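Local coordinates for protein elongation factor G (Thermus thermophilus, PDB 1WDT) that binds GTP together with a magnesium ion and probably hydrolyses it while acting as a translation elongation factor in protein synthesis, at residues Glu418-Leu423 and Val451-Tyr456; Val385-Lys390 and Val445-Ser450; Gly85-Glu90 and Glu430-Thr435. One frame throughout, in Å; residues are numbered along the deposited sequence.

Contact 1: residues Glu418-Leu423 and Val451-Tyr456; sequences EETGEL and VPKVPY
E422 has CG anti to its carbonyl carbon (chi1 -72°), and an extended chain carries its carboxylate across to the backbone of P452 and K453. There K453 N donates a nearly straight bond of 2.7 Å to E422 OE1, from the syn side and 34° out of the carboxylate plane. OE1 also accepts from a water. A second water joins E422 OE2 to V451 O. The methylenes of K453 run past the carboxylate, with CG 3.4 Å from E422 OE2, while NZ stays 4.9 Å from that oxygen. T420 turns CG2 onto K453 CB at 3.4 Å, a tight carbon contact. With an alanine here in place of E422 the carboxylate is gone, which is likely to leave K453 N without its acceptor and both waters short of one partner. E419 reaches Y456 O through a water on OE1, and its OE2 forms a salt bridge with R457. P455, the centre of an inverse gamma turn, lies beside T420. The contact joins the turn between strands 413-416 and 423-427 to the linker between strands 447-450 and 457-460. E422 and P452 also touch strand 383-389, and V454 and P455 lean on P574 of strand 569-582.

Contact 2: residues Val385-Lys390 and Val445-Ser450; sequences VALHPK and VEVEFS
L387 and V447 make the tightest contact here: L387 CD2 presses on V447 CB at 3.4 Å, closer than usual for two carbons. Next to them V385 CG2 sits over one face of the F449 ring, 4.1 Å from its centroid and offset toward the rim, a CH-pi contact. The valine torsion (chi1 -70°) sets CG2 between the backbone N and the carbonyl carbon, which places it over the F449 ring. L387 CG meets the same ring at its edge. F449 also makes a cation-pi contact with K437 of helix 430-442. V447 is covered by L398 of helix 392-408 and L440 of helix 430-442. The backbones run antiparallel. A386 with S450 and H388 with E448 are hydrogen-bonded pairs, each closed by two N-H to O bonds. L387 with F449 is a non-hydrogen-bonded pair between them. These are the first and last strands of a beta-alpha-beta-beta-alpha-beta unit, the ferredoxin-like fold. Its sheet has four strands, and 447-450 lies at one edge of it. The other face carries A386, H388, E448 and S450. E448 is exposed, H388 and S450 are partly so, and A386 stays buried. Here H388 NE2 donates to S450 OG at 2.7 Å, with the oxygen only 5° out of the ring plane. That bond fixes the turn of the imidazole. E448 packs just its CG near H388 CB at 3.9 Å, and its carboxylate stays well away from the imidazole. At the K390 end the contact lies at the surface and is held by polar bonds. K390 N bonds to E446 O, and the extended K390 side chain ends in a salt bridge of 2.9 Å from NZ to E446 OE2, met on the syn side.

Contact 3: residues Gly85-Glu90 and Glu430-Thr435; sequences GDFVGE and ELHLAT
D86 OD1 accepts the backbone N-H of H432 at 2.9 Å (N-H...O angle 146°). The donor meets the anti side of the carboxylate, 30° out of its plane. L431 N lies 3.3 Å from the same OD1, and L431 CB touches it at 3.2 Å. The amide belongs to the first turn of helix 430-442, where N-H groups have no acceptor one turn earlier in the helix. The positive end of the helix dipole would probably suit the negative charge of D86. The backbone of D86 takes part as well. Its O lies over one face of the H432 imidazole, 3.5 Å above the plane and offset toward the rim. H432 holds its CG anti to the backbone N (chi1 -176°), which swings the ring under that oxygen. The ring is fixed by two further bonds: NE2 pairs with D409, and H428 N donates to ND1. F87 supplies the apolar half of the contact. Its CZ is 3.4 Å from L431 CD1, and the two side chains cross at about a right angle. T435 approaches from the opposite direction. T435 OG1 stands in the plane of the F87 ring, 3.8 Å from CE2, and donates its own hydrogen to H432 O within the helix. D86 CB covers the centre of one face of the F87 ring. F87 lies just before helix 88-97, and its side chain comes within about 4 Å of that of T60, which binds GTP. P82 also touches F87. The place of segment 85-90 just after a D-x-x-G (G3) sequence is consistent with switch II of a translational GTPase, here docked against the start of helix 430-442.

In the fold
Contact 1 lies at the end of the sheet that holds contact 2. Their centres are 14 Å apart, and L423 O and L387 N, 2.8 Å apart, probably form a hydrogen bond between them. P452 CG also packs on V385 CA at 4.0 Å. Contact 3 lies about 17 Å from contact 2, centre to centre, and is joined to it by helix 430-442: V385 CG1 meets L433 CD1 at 3.7 Å. Contacts 1 and 3 do not touch; their nearest atoms are about 9 Å apart. Contact 3 is the one near the nucleotide. The F87 side chain is about 7 Å from the bound GTP and about 9 Å from the magnesium ion. Contacts 1 and 2 lie away from this site.

Contact 1: residues Glu418-Leu423 and Val451-Tyr456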
ATOM      1  N   GLU A 418      13.586  15.336 -11.707  1.00 35.49           N
ATOM      2  CA  GLU A 418      14.736  16.234 -11.757  1.00 46.57           C
ATOM      3  C   GLU A 418      15.182  16.578 -13.172  1.00 40.07           C
ATOM      4  O   GLU A 418      15.356  17.747 -13.508  1.00 46.06           O
ATOM      5  CB  GLU A 418      15.916  15.619 -11.001  1.00 54.47           C
ATOM      6  CG  GLU A 418      15.592  15.188  -9.579  1.00 76.40           C
ATOM      7  CD  GLU A 418      16.812  14.682  -8.831  1.00 85.18           C
ATOM      8  OE1 GLU A 418      17.488  13.761  -9.339  1.00 84.70           O
ATOM      9  OE2 GLU A 418      17.092  15.206  -7.731  1.00 91.70           O
ATOM     10  N   GLU A 419      15.365  15.554 -13.994  1.00 38.31           N
ATOM     11  CA  GLU A 419      15.814  15.740 -15.368  1.00 39.91           C
ATOM     12  C   GLU A 419      14.717  16.125 -16.358  1.00 42.66           C
ATOM     13  O   GLU A 419      14.866  17.086 -17.110  1.00 46.82           O
ATOM     14  CB  GLU A 419      16.503  14.469 -15.855  1.00 41.41           C
ATOM     15  CG  GLU A 419      17.727  14.079 -15.049  1.00 48.25           C
ATOM     16  CD  GLU A 419      18.266  12.725 -15.454  1.00 53.57           C
ATOM     17  OE1 GLU A 419      18.489  12.514 -16.666  1.00 53.81           O
ATOM     18  OE2 GLU A 419      18.468  11.874 -14.563  1.00 65.63           O
ATOM     19  N   THR A 420      13.619  15.376 -16.358  1.00 38.95           N
ATOM     20  CA  THR A 420      12.512  15.629 -17.280  1.00 34.53           C
ATOM     21  C   THR A 420      11.666  16.850 -16.929  1.00 27.26           C
ATOM     22  O   THR A 420      11.034  17.440 -17.800  1.00 26.72           O
ATOM     23  CB  THR A 420      11.575  14.404 -17.372  1.00 37.39           C
ATOM     24  OG1 THR A 420      12.336  13.245 -17.732  1.00 41.43           O
ATOM     25  CG2 THR A 420      10.501  14.637 -18.417  1.00 56.20           C
ATOM     26  N   GLY A 421      11.644  17.225 -15.658  1.00 27.87           N
ATOM     27  CA  GLY A 421      10.857  18.377 -15.257  1.00 29.93           C
ATOM     28  C   GLY A 421       9.367  18.112 -15.086  1.00 32.49           C
ATOM     29  O   GLY A 421       8.643  18.979 -14.595  1.00 32.19           O
ATOM     30  N   GLU A 422       8.902  16.925 -15.477  1.00 31.35           N
ATOM     31  CA  GLU A 422       7.482  16.585 -15.356  1.00 34.21           C
ATOM     32  C   GLU A 422       7.008  16.400 -13.918  1.00 35.02           C
ATOM     33  O   GLU A 422       7.789  16.046 -13.029  1.00 35.46           O
ATOM     34  CB  GLU A 422       7.157  15.300 -16.121  1.00 31.42           C
ATOM     35  CG  GLU A 422       7.155  15.427 -17.622  1.00 37.82           C
ATOM     36  CD  GLU A 422       6.604  14.185 -18.297  1.00 40.71           C
ATOM     37  OE1 GLU A 422       7.094  13.075 -17.998  1.00 33.19           O
ATOM     38  OE2 GLU A 422       5.683  14.320 -19.130  1.00 37.33           O
ATOM     39  N   LEU A 423       5.718  16.636 -13.703  1.00 22.25           N
ATOM     40  CA  LEU A 423       5.106  16.460 -12.394  1.00 28.16           C
ATOM     41  C   LEU A 423       4.500  15.059 -12.375  1.00 33.41           C
ATOM     42  O   LEU A 423       3.482  14.807 -13.022  1.00 34.56           O
ATOM     43  CB  LEU A 423       4.009  17.499 -12.177  1.00 26.69           C
ATOM     44  CG  LEU A 423       3.289  17.407 -10.833  1.00 31.67           C
ATOM     45  CD1 LEU A 423       4.273  17.683  -9.695  1.00 26.90           C
ATOM     46  CD2 LEU A 423       2.138  18.400 -10.816  1.00 20.78           C
ATOM     47  N   VAL A 451       2.013   8.950 -20.283  1.00 33.17           N
ATOM     48  CA  VAL A 451       3.191   8.181 -19.930  1.00 32.62           C
ATOM     49  C   VAL A 451       4.324   9.181 -19.702  1.00 36.53           C
ATOM     50  O   VAL A 451       4.501  10.116 -20.481  1.00 27.62           O
ATOM     51  CB  VAL A 451       3.574   7.199 -21.057  1.00 36.00           C
ATOM     52  CG1 VAL A 451       4.803   6.414 -20.660  1.00 35.84           C
ATOM     53  CG2 VAL A 451       2.413   6.247 -21.337  1.00 30.58           C
ATOM     54  N   PRO A 452       5.088   9.008 -18.612  1.00 35.76           N
ATOM     55  CA  PRO A 452       6.197   9.915 -18.302  1.00 35.37           C
ATOM     56  C   PRO A 452       7.250   9.930 -19.405  1.00 35.58           C
ATOM     57  O   PRO A 452       7.531   8.896 -20.011  1.00 39.46           O
ATOM     58  CB  PRO A 452       6.762   9.341 -17.002  1.00 33.96           C
ATOM     59  CG  PRO A 452       5.579   8.680 -16.369  1.00 27.93           C
ATOM     60  CD  PRO A 452       4.929   7.999 -17.550  1.00 34.83           C
ATOM     61  N   LYS A 453       7.826  11.100 -19.667  1.00 41.30           N
ATOM     62  CA  LYS A 453       8.880  11.216 -20.672  1.00 40.13           C
ATOM     63  C   LYS A 453      10.069  10.425 -20.131  1.00 41.39           C
ATOM     64  O   LYS A 453      10.342  10.465 -18.929  1.00 39.22           O
ATOM     65  CB  LYS A 453       9.300  12.676 -20.860  1.00 28.55           C
ATOM     66  CG  LYS A 453       8.204  13.619 -21.323  1.00 39.75           C
ATOM     67  CD  LYS A 453       8.754  15.032 -21.469  1.00 57.00           C
ATOM     68  CE  LYS A 453       7.675  16.029 -21.867  1.00 63.43           C
ATOM     69  NZ  LYS A 453       8.203  17.425 -21.908  1.00 54.50           N
ATOM     70  N   VAL A 454      10.769   9.704 -21.002  1.00 38.32           N
ATOM     71  CA  VAL A 454      11.920   8.924 -20.565  1.00 39.81           C
ATOM     72  C   VAL A 454      13.114   9.842 -20.303  1.00 40.88           C
ATOM     73  O   VAL A 454      13.404  10.740 -21.097  1.00 29.92           O
ATOM     74  CB  VAL A 454      12.324   7.869 -21.616  1.00 45.53           C
ATOM     75  CG1 VAL A 454      13.577   7.135 -21.158  1.00 38.94           C
ATOM     76  CG2 VAL A 454      11.181   6.880 -21.831  1.00 45.74           C
ATOM     77  N   PRO A 455      13.809   9.642 -19.171  1.00 31.61           N
ATOM     78  CA  PRO A 455      14.968  10.472 -18.835  1.00 35.78           C
ATOM     79  C   PRO A 455      16.232   9.989 -19.545  1.00 31.96           C
ATOM     80  O   PRO A 455      17.087   9.337 -18.945  1.00 28.39           O
ATOM     81  CB  PRO A 455      15.052  10.332 -17.321  1.00 37.28           C
ATOM     82  CG  PRO A 455      14.648   8.909 -17.117  1.00 33.20           C
ATOM     83  CD  PRO A 455      13.458   8.755 -18.045  1.00 32.87           C
ATOM     84  N   TYR A 456      16.328  10.304 -20.835  1.00 40.05           N
ATOM     85  CA  TYR A 456      17.483   9.924 -21.643  1.00 43.34           C
ATOM     86  C   TYR A 456      18.693  10.747 -21.207  1.00 44.50           C
ATOM     87  O   TYR A 456      18.548  11.842 -20.659  1.00 40.81           O
ATOM     88  CB  TYR A 456      17.204  10.179 -23.133  1.00 46.04           C
ATOM     89  CG  TYR A 456      16.198   9.235 -23.767  1.00 37.07           C
ATOM     90  CD1 TYR A 456      16.493   7.881 -23.934  1.00 43.96           C
ATOM     91  CD2 TYR A 456      14.955   9.697 -24.205  1.00 39.06           C
ATOM     92  CE1 TYR A 456      15.575   7.007 -24.524  1.00 42.56           C
ATOM     93  CE2 TYR A 456      14.028   8.833 -24.795  1.00 39.84           C
ATOM     94  CZ  TYR A 456      14.347   7.490 -24.951  1.00 50.31           C
ATOM     95  OH  TYR A 456      13.444   6.630 -25.542  1.00 48.08           O
TER
HETATM   96  O   HOH W   1      16.975  13.032 -18.787  1.00 46.32           O
HETATM   97  O   HOH W   2       4.492  12.569 -20.880  1.00 31.83           O
HETATM   98  O   HOH W   3       9.177  12.360 -16.342  1.00 33.60           O

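Contact 2: residues Val385-Lys390 and Val445-Ser450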
ATOM      1  N   VAL A 385       2.721   8.341 -13.557  1.00 20.77           N
ATOM      2  CA  VAL A 385       1.960   8.950 -14.635  1.00 23.88           C
ATOM      3  C   VAL A 385       2.237  10.444 -14.581  1.00 30.69           C
ATOM      4  O   VAL A 385       2.179  11.062 -13.516  1.00 25.88           O
ATOM      5  CB  VAL A 385       0.415   8.736 -14.512  1.00 28.08           C
ATOM      6  CG1 VAL A 385       0.060   7.275 -14.760  1.00 28.78           C
ATOM      7  CG2 VAL A 385      -0.078   9.188 -13.149  1.00 30.95           C
ATOM      8  N   ALA A 386       2.574  11.020 -15.727  1.00 24.90           N
ATOM      9  CA  ALA A 386       2.814  12.446 -15.789  1.00 24.89           C
ATOM     10  C   ALA A 386       1.440  13.051 -15.583  1.00 22.90           C
ATOM     11  O   ALA A 386       0.453  12.560 -16.125  1.00 25.94           O
ATOM     12  CB  ALA A 386       3.379  12.834 -17.146  1.00 36.65           C
ATOM     13  N   LEU A 387       1.378  14.109 -14.787  1.00 28.36           N
ATOM     14  CA  LEU A 387       0.118  14.766 -14.487  1.00 24.65           C
ATOM     15  C   LEU A 387       0.031  16.106 -15.221  1.00 35.76           C
ATOM     16  O   LEU A 387       1.021  16.840 -15.314  1.00 33.35           O
ATOM     17  CB  LEU A 387       0.017  14.981 -12.974  1.00 33.53           C
ATOM     18  CG  LEU A 387      -1.347  14.843 -12.302  1.00 41.33           C
ATOM     19  CD1 LEU A 387      -1.202  15.148 -10.816  1.00 34.71           C
ATOM     20  CD2 LEU A 387      -2.342  15.784 -12.950  1.00 46.71           C
ATOM     21  N   HIS A 388      -1.155  16.418 -15.737  1.00 31.23           N
ATOM     22  CA  HIS A 388      -1.379  17.664 -16.470  1.00 32.18           C
ATOM     23  C   HIS A 388      -2.766  18.227 -16.172  1.00 32.78           C
ATOM     24  O   HIS A 388      -3.764  17.523 -16.303  1.00 30.03           O
ATOM     25  CB  HIS A 388      -1.302  17.421 -17.983  1.00 39.73           C
ATOM     26  CG  HIS A 388      -0.077  16.689 -18.428  1.00 42.06           C
ATOM     27  ND1 HIS A 388       1.177  17.262 -18.426  1.00 49.53           N
ATOM     28  CD2 HIS A 388       0.087  15.427 -18.891  1.00 48.47           C
ATOM     29  CE1 HIS A 388       2.059  16.385 -18.869  1.00 55.48           C
ATOM     30  NE2 HIS A 388       1.423  15.263 -19.158  1.00 46.10           N
ATOM     31  N   PRO A 389      -2.853  19.499 -15.755  1.00 29.05           N
ATOM     32  CA  PRO A 389      -4.206  19.998 -15.498  1.00 33.05           C
ATOM     33  C   PRO A 389      -4.862  20.057 -16.870  1.00 34.42           C
ATOM     34  O   PRO A 389      -4.169  20.225 -17.874  1.00 40.87           O
ATOM     35  CB  PRO A 389      -3.956  21.382 -14.906  1.00 25.83           C
ATOM     36  CG  PRO A 389      -2.679  21.808 -15.590  1.00 30.79           C
ATOM     37  CD  PRO A 389      -1.843  20.550 -15.536  1.00 28.45           C
ATOM     38  N   LYS A 390      -6.178  19.902 -16.933  1.00 35.12           N
ATOM     39  CA  LYS A 390      -6.837  19.937 -18.229  1.00 31.56           C
ATOM     40  C   LYS A 390      -6.703  21.312 -18.871  1.00 39.53           C
ATOM     41  O   LYS A 390      -6.338  21.426 -20.043  1.00 39.87           O
ATOM     42  CB  LYS A 390      -8.314  19.579 -18.094  1.00 31.73           C
ATOM     43  CG  LYS A 390      -9.004  19.366 -19.432  1.00 32.56           C
ATOM     44  CD  LYS A 390     -10.462  19.005 -19.235  1.00 35.05           C
ATOM     45  CE  LYS A 390     -11.186  18.869 -20.560  1.00 31.54           C
ATOM     46  NZ  LYS A 390     -12.605  18.490 -20.335  1.00 32.44           N
ATOM     47  N   VAL A 445     -11.313  19.541  -9.836  1.00 20.65           N
ATOM     48  CA  VAL A 445     -10.205  19.657 -10.768  1.00 16.56           C
ATOM     49  C   VAL A 445     -10.121  18.517 -11.785  1.00 26.95           C
ATOM     50  O   VAL A 445     -10.206  17.338 -11.435  1.00 26.66           O
ATOM     51  CB  VAL A 445      -8.866  19.753 -10.007  1.00 23.65           C
ATOM     52  CG1 VAL A 445      -7.709  19.907 -10.987  1.00 24.94           C
ATOM     53  CG2 VAL A 445      -8.911  20.932  -9.043  1.00 26.86           C
ATOM     54  N   GLU A 446      -9.952  18.893 -13.049  1.00 22.95           N
ATOM     55  CA  GLU A 446      -9.823  17.944 -14.153  1.00 15.25           C
ATOM     56  C   GLU A 446      -8.358  17.804 -14.512  1.00 26.48           C
ATOM     57  O   GLU A 446      -7.669  18.798 -14.760  1.00 22.74           O
ATOM     58  CB  GLU A 446     -10.563  18.442 -15.390  1.00 21.32           C
ATOM     59  CG  GLU A 446     -12.058  18.249 -15.385  1.00 23.76           C
ATOM     60  CD  GLU A 446     -12.676  18.753 -16.675  1.00 36.53           C
ATOM     61  OE1 GLU A 446     -12.804  19.986 -16.830  1.00 29.10           O
ATOM     62  OE2 GLU A 446     -13.011  17.919 -17.542  1.00 29.48           O
ATOM     63  N   VAL A 447      -7.882  16.569 -14.560  1.00 12.48           N
ATOM     64  CA  VAL A 447      -6.491  16.330 -14.896  1.00 23.49           C
ATOM     65  C   VAL A 447      -6.485  15.193 -15.891  1.00 23.23           C
ATOM     66  O   VAL A 447      -7.495  14.523 -16.073  1.00 30.56           O
ATOM     67  CB  VAL A 447      -5.663  15.922 -13.640  1.00 27.32           C
ATOM     68  CG1 VAL A 447      -5.903  16.922 -12.508  1.00 14.23           C
ATOM     69  CG2 VAL A 447      -6.047  14.516 -13.182  1.00 20.43           C
ATOM     70  N   GLU A 448      -5.353  14.992 -16.546  1.00 24.96           N
ATOM     71  CA  GLU A 448      -5.220  13.911 -17.502  1.00 33.42           C
ATOM     72  C   GLU A 448      -3.843  13.308 -17.279  1.00 33.32           C
ATOM     73  O   GLU A 448      -2.909  14.006 -16.879  1.00 29.87           O
ATOM     74  CB  GLU A 448      -5.363  14.435 -18.936  1.00 38.08           C
ATOM     75  CG  GLU A 448      -4.249  15.357 -19.389  1.00 52.28           C
ATOM     76  CD  GLU A 448      -4.528  15.986 -20.742  1.00 64.23           C
ATOM     77  OE1 GLU A 448      -5.353  16.925 -20.804  1.00 65.40           O
ATOM     78  OE2 GLU A 448      -3.930  15.535 -21.743  1.00 58.40           O
ATOM     79  N   PHE A 449      -3.726  12.005 -17.501  1.00 30.68           N
ATOM     80  CA  PHE A 449      -2.452  11.341 -17.324  1.00 30.54           C
ATOM     81  C   PHE A 449      -1.835  11.059 -18.679  1.00 30.75           C
ATOM     82  O   PHE A 449      -2.524  11.046 -19.701  1.00 31.03           O
ATOM     83  CB  PHE A 449      -2.618  10.019 -16.560  1.00 32.78           C
ATOM     84  CG  PHE A 449      -3.290  10.164 -15.221  1.00 30.08           C
ATOM     85  CD1 PHE A 449      -3.047  11.276 -14.416  1.00 28.34           C
ATOM     86  CD2 PHE A 449      -4.149   9.172 -14.752  1.00 30.36           C
ATOM     87  CE1 PHE A 449      -3.651  11.400 -13.161  1.00 29.28           C
ATOM     88  CE2 PHE A 449      -4.756   9.283 -13.500  1.00 28.61           C
ATOM     89  CZ  PHE A 449      -4.508  10.401 -12.703  1.00 29.59           C
ATOM     90  N   SER A 450      -0.524  10.851 -18.672  1.00 28.46           N
ATOM     91  CA  SER A 450       0.227  10.533 -19.873  1.00 31.83           C
ATOM     92  C   SER A 450       1.442   9.760 -19.401  1.00 33.48           C
ATOM     93  O   SER A 450       1.839   9.872 -18.240  1.00 30.68           O
ATOM     94  CB  SER A 450       0.658  11.808 -20.611  1.00 29.36           C
ATOM     95  OG  SER A 450       1.477  12.633 -19.806  1.00 41.82           O
TER

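Contact 3: residues Gly85-Glu90 and Glu430-Thr435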
ATOM      1  N   GLY A  85      -4.907  -4.805  -4.067  1.00 17.17           N
ATOM      2  CA  GLY A  85      -3.620  -4.308  -3.619  1.00 18.09           C
ATOM      3  C   GLY A  85      -3.448  -2.836  -3.944  1.00 23.12           C
ATOM      4  O   GLY A  85      -2.577  -2.168  -3.391  1.00 30.01           O
ATOM      5  N   ASP A  86      -4.278  -2.332  -4.850  1.00 21.35           N
ATOM      6  CA  ASP A  86      -4.230  -0.923  -5.232  1.00 14.66           C
ATOM      7  C   ASP A  86      -4.443  -0.049  -3.998  1.00 18.73           C
ATOM      8  O   ASP A  86      -3.890   1.039  -3.890  1.00 13.99           O
ATOM      9  CB  ASP A  86      -5.336  -0.619  -6.247  1.00 18.79           C
ATOM     10  CG  ASP A  86      -5.057  -1.212  -7.621  1.00 23.31           C
ATOM     11  OD1 ASP A  86      -4.716  -0.440  -8.538  1.00 19.47           O
ATOM     12  OD2 ASP A  86      -5.172  -2.442  -7.784  1.00 19.24           O
ATOM     13  N   PHE A  87      -5.243  -0.544  -3.061  1.00 14.28           N
ATOM     14  CA  PHE A  87      -5.560   0.210  -1.865  1.00 17.01           C
ATOM     15  C   PHE A  87      -4.865  -0.312  -0.606  1.00  9.57           C
ATOM     16  O   PHE A  87      -5.428  -0.308   0.486  1.00 17.32           O
ATOM     17  CB  PHE A  87      -7.076   0.233  -1.709  1.00 14.27           C
ATOM     18  CG  PHE A  87      -7.800   0.505  -3.010  1.00 13.27           C
ATOM     19  CD1 PHE A  87      -8.603  -0.470  -3.595  1.00 13.50           C
ATOM     20  CD2 PHE A  87      -7.643   1.727  -3.667  1.00 13.05           C
ATOM     21  CE1 PHE A  87      -9.244  -0.233  -4.821  1.00 19.30           C
ATOM     22  CE2 PHE A  87      -8.275   1.977  -4.890  1.00 12.51           C
ATOM     23  CZ  PHE A  87      -9.078   0.995  -5.470  1.00 16.03           C
ATOM     24  N   VAL A  88      -3.621  -0.739  -0.785  1.00 12.40           N
ATOM     25  CA  VAL A  88      -2.798  -1.253   0.298  1.00 14.53           C
ATOM     26  C   VAL A  88      -2.712  -0.222   1.444  1.00 18.98           C
ATOM     27  O   VAL A  88      -2.627  -0.593   2.613  1.00 17.47           O
ATOM     28  CB  VAL A  88      -1.382  -1.612  -0.250  1.00 14.74           C
ATOM     29  CG1 VAL A  88      -0.768  -0.391  -0.931  1.00 16.63           C
ATOM     30  CG2 VAL A  88      -0.487  -2.145   0.862  1.00 14.24           C
ATOM     31  N   GLY A  89      -2.760   1.064   1.101  1.00 13.11           N
ATOM     32  CA  GLY A  89      -2.699   2.109   2.105  1.00 15.87           C
ATOM     33  C   GLY A  89      -3.792   1.961   3.146  1.00 17.13           C
ATOM     34  O   GLY A  89      -3.521   1.939   4.347  1.00 19.37           O
ATOM     35  N   GLU A  90      -5.029   1.855   2.675  1.00 13.84           N
ATOM     36  CA  GLU A  90      -6.190   1.697   3.537  1.00 14.75           C
ATOM     37  C   GLU A  90      -6.218   0.329   4.233  1.00 14.37           C
ATOM     38  O   GLU A  90      -6.630   0.221   5.388  1.00 13.95           O
ATOM     39  CB  GLU A  90      -7.478   1.867   2.714  1.00 13.13           C
ATOM     40  CG  GLU A  90      -7.913   3.309   2.457  1.00 17.73           C
ATOM     41  CD  GLU A  90      -8.421   3.995   3.715  1.00 25.59           C
ATOM     42  OE1 GLU A  90      -7.596   4.314   4.601  1.00 31.88           O
ATOM     43  OE2 GLU A  90      -9.648   4.209   3.825  1.00 16.87           O
ATOM     44  N   GLU A 430      -3.166   0.747 -11.916  1.00 18.70           N
ATOM     45  CA  GLU A 430      -4.034   1.466 -12.834  1.00 19.03           C
ATOM     46  C   GLU A 430      -5.320   1.874 -12.121  1.00 15.30           C
ATOM     47  O   GLU A 430      -5.802   2.997 -12.281  1.00 21.10           O
ATOM     48  CB  GLU A 430      -4.340   0.572 -14.048  1.00  9.91           C
ATOM     49  CG  GLU A 430      -5.365   1.126 -15.016  1.00 21.21           C
ATOM     50  CD  GLU A 430      -5.393   0.358 -16.336  1.00 24.89           C
ATOM     51  OE1 GLU A 430      -5.013  -0.834 -16.350  1.00 31.88           O
ATOM     52  OE2 GLU A 430      -5.805   0.944 -17.355  1.00 32.85           O
ATOM     53  N   LEU A 431      -5.865   0.953 -11.327  1.00 14.95           N
ATOM     54  CA  LEU A 431      -7.094   1.203 -10.580  1.00 16.02           C
ATOM     55  C   LEU A 431      -6.898   2.301  -9.524  1.00 17.57           C
ATOM     56  O   LEU A 431      -7.740   3.188  -9.370  1.00 12.51           O
ATOM     57  CB  LEU A 431      -7.557  -0.086  -9.892  1.00 15.71           C
ATOM     58  CG  LEU A 431      -9.053  -0.295  -9.626  1.00 26.47           C
ATOM     59  CD1 LEU A 431      -9.208  -0.979  -8.278  1.00 29.09           C
ATOM     60  CD2 LEU A 431      -9.815   1.016  -9.631  1.00 29.31           C
ATOM     61  N   HIS A 432      -5.798   2.225  -8.784  1.00 16.00           N
ATOM     62  CA  HIS A 432      -5.503   3.224  -7.754  1.00 15.54           C
ATOM     63  C   HIS A 432      -5.448   4.610  -8.396  1.00 13.11           C
ATOM     64  O   HIS A 432      -6.102   5.542  -7.939  1.00 15.90           O
ATOM     65  CB  HIS A 432      -4.153   2.923  -7.087  1.00  7.76           C
ATOM     66  CG  HIS A 432      -3.816   3.838  -5.947  1.00 12.17           C
ATOM     67  ND1 HIS A 432      -2.524   4.048  -5.521  1.00 16.51           N
ATOM     68  CD2 HIS A 432      -4.607   4.563  -5.121  1.00 10.57           C
ATOM     69  CE1 HIS A 432      -2.531   4.861  -4.479  1.00 20.71           C
ATOM     70  NE2 HIS A 432      -3.783   5.186  -4.215  1.00 17.81           N
ATOM     71  N   LEU A 433      -4.666   4.734  -9.466  1.00 13.14           N
ATOM     72  CA  LEU A 433      -4.520   6.007 -10.165  1.00 18.60           C
ATOM     73  C   LEU A 433      -5.846   6.506 -10.738  1.00 19.28           C
ATOM     74  O   LEU A 433      -6.136   7.708 -10.709  1.00 16.71           O
ATOM     75  CB  LEU A 433      -3.468   5.874 -11.267  1.00 22.39           C
ATOM     76  CG  LEU A 433      -2.067   5.632 -10.710  1.00 28.08           C
ATOM     77  CD1 LEU A 433      -1.093   5.325 -11.838  1.00 27.86           C
ATOM     78  CD2 LEU A 433      -1.631   6.861  -9.926  1.00 22.83           C
ATOM     79  N   ALA A 434      -6.659   5.586 -11.248  1.00 17.51           N
ATOM     80  CA  ALA A 434      -7.956   5.972 -11.787  1.00 17.45           C
ATOM     81  C   ALA A 434      -8.810   6.561 -10.661  1.00 21.14           C
ATOM     82  O   ALA A 434      -9.514   7.557 -10.869  1.00 17.73           O
ATOM     83  CB  ALA A 434      -8.654   4.764 -12.415  1.00 16.33           C
ATOM     84  N   THR A 435      -8.749   5.966  -9.465  1.00 15.43           N
ATOM     85  CA  THR A 435      -9.541   6.491  -8.346  1.00 13.98           C
ATOM     86  C   THR A 435      -8.991   7.848  -7.901  1.00  8.35           C
ATOM     87  O   THR A 435      -9.737   8.712  -7.439  1.00 16.11           O
ATOM     88  CB  THR A 435      -9.571   5.531  -7.113  1.00 19.19           C
ATOM     89  OG1 THR A 435      -8.247   5.352  -6.594  1.00 19.23           O
ATOM     90  CG2 THR A 435     -10.153   4.176  -7.506  1.00 21.20           C
TER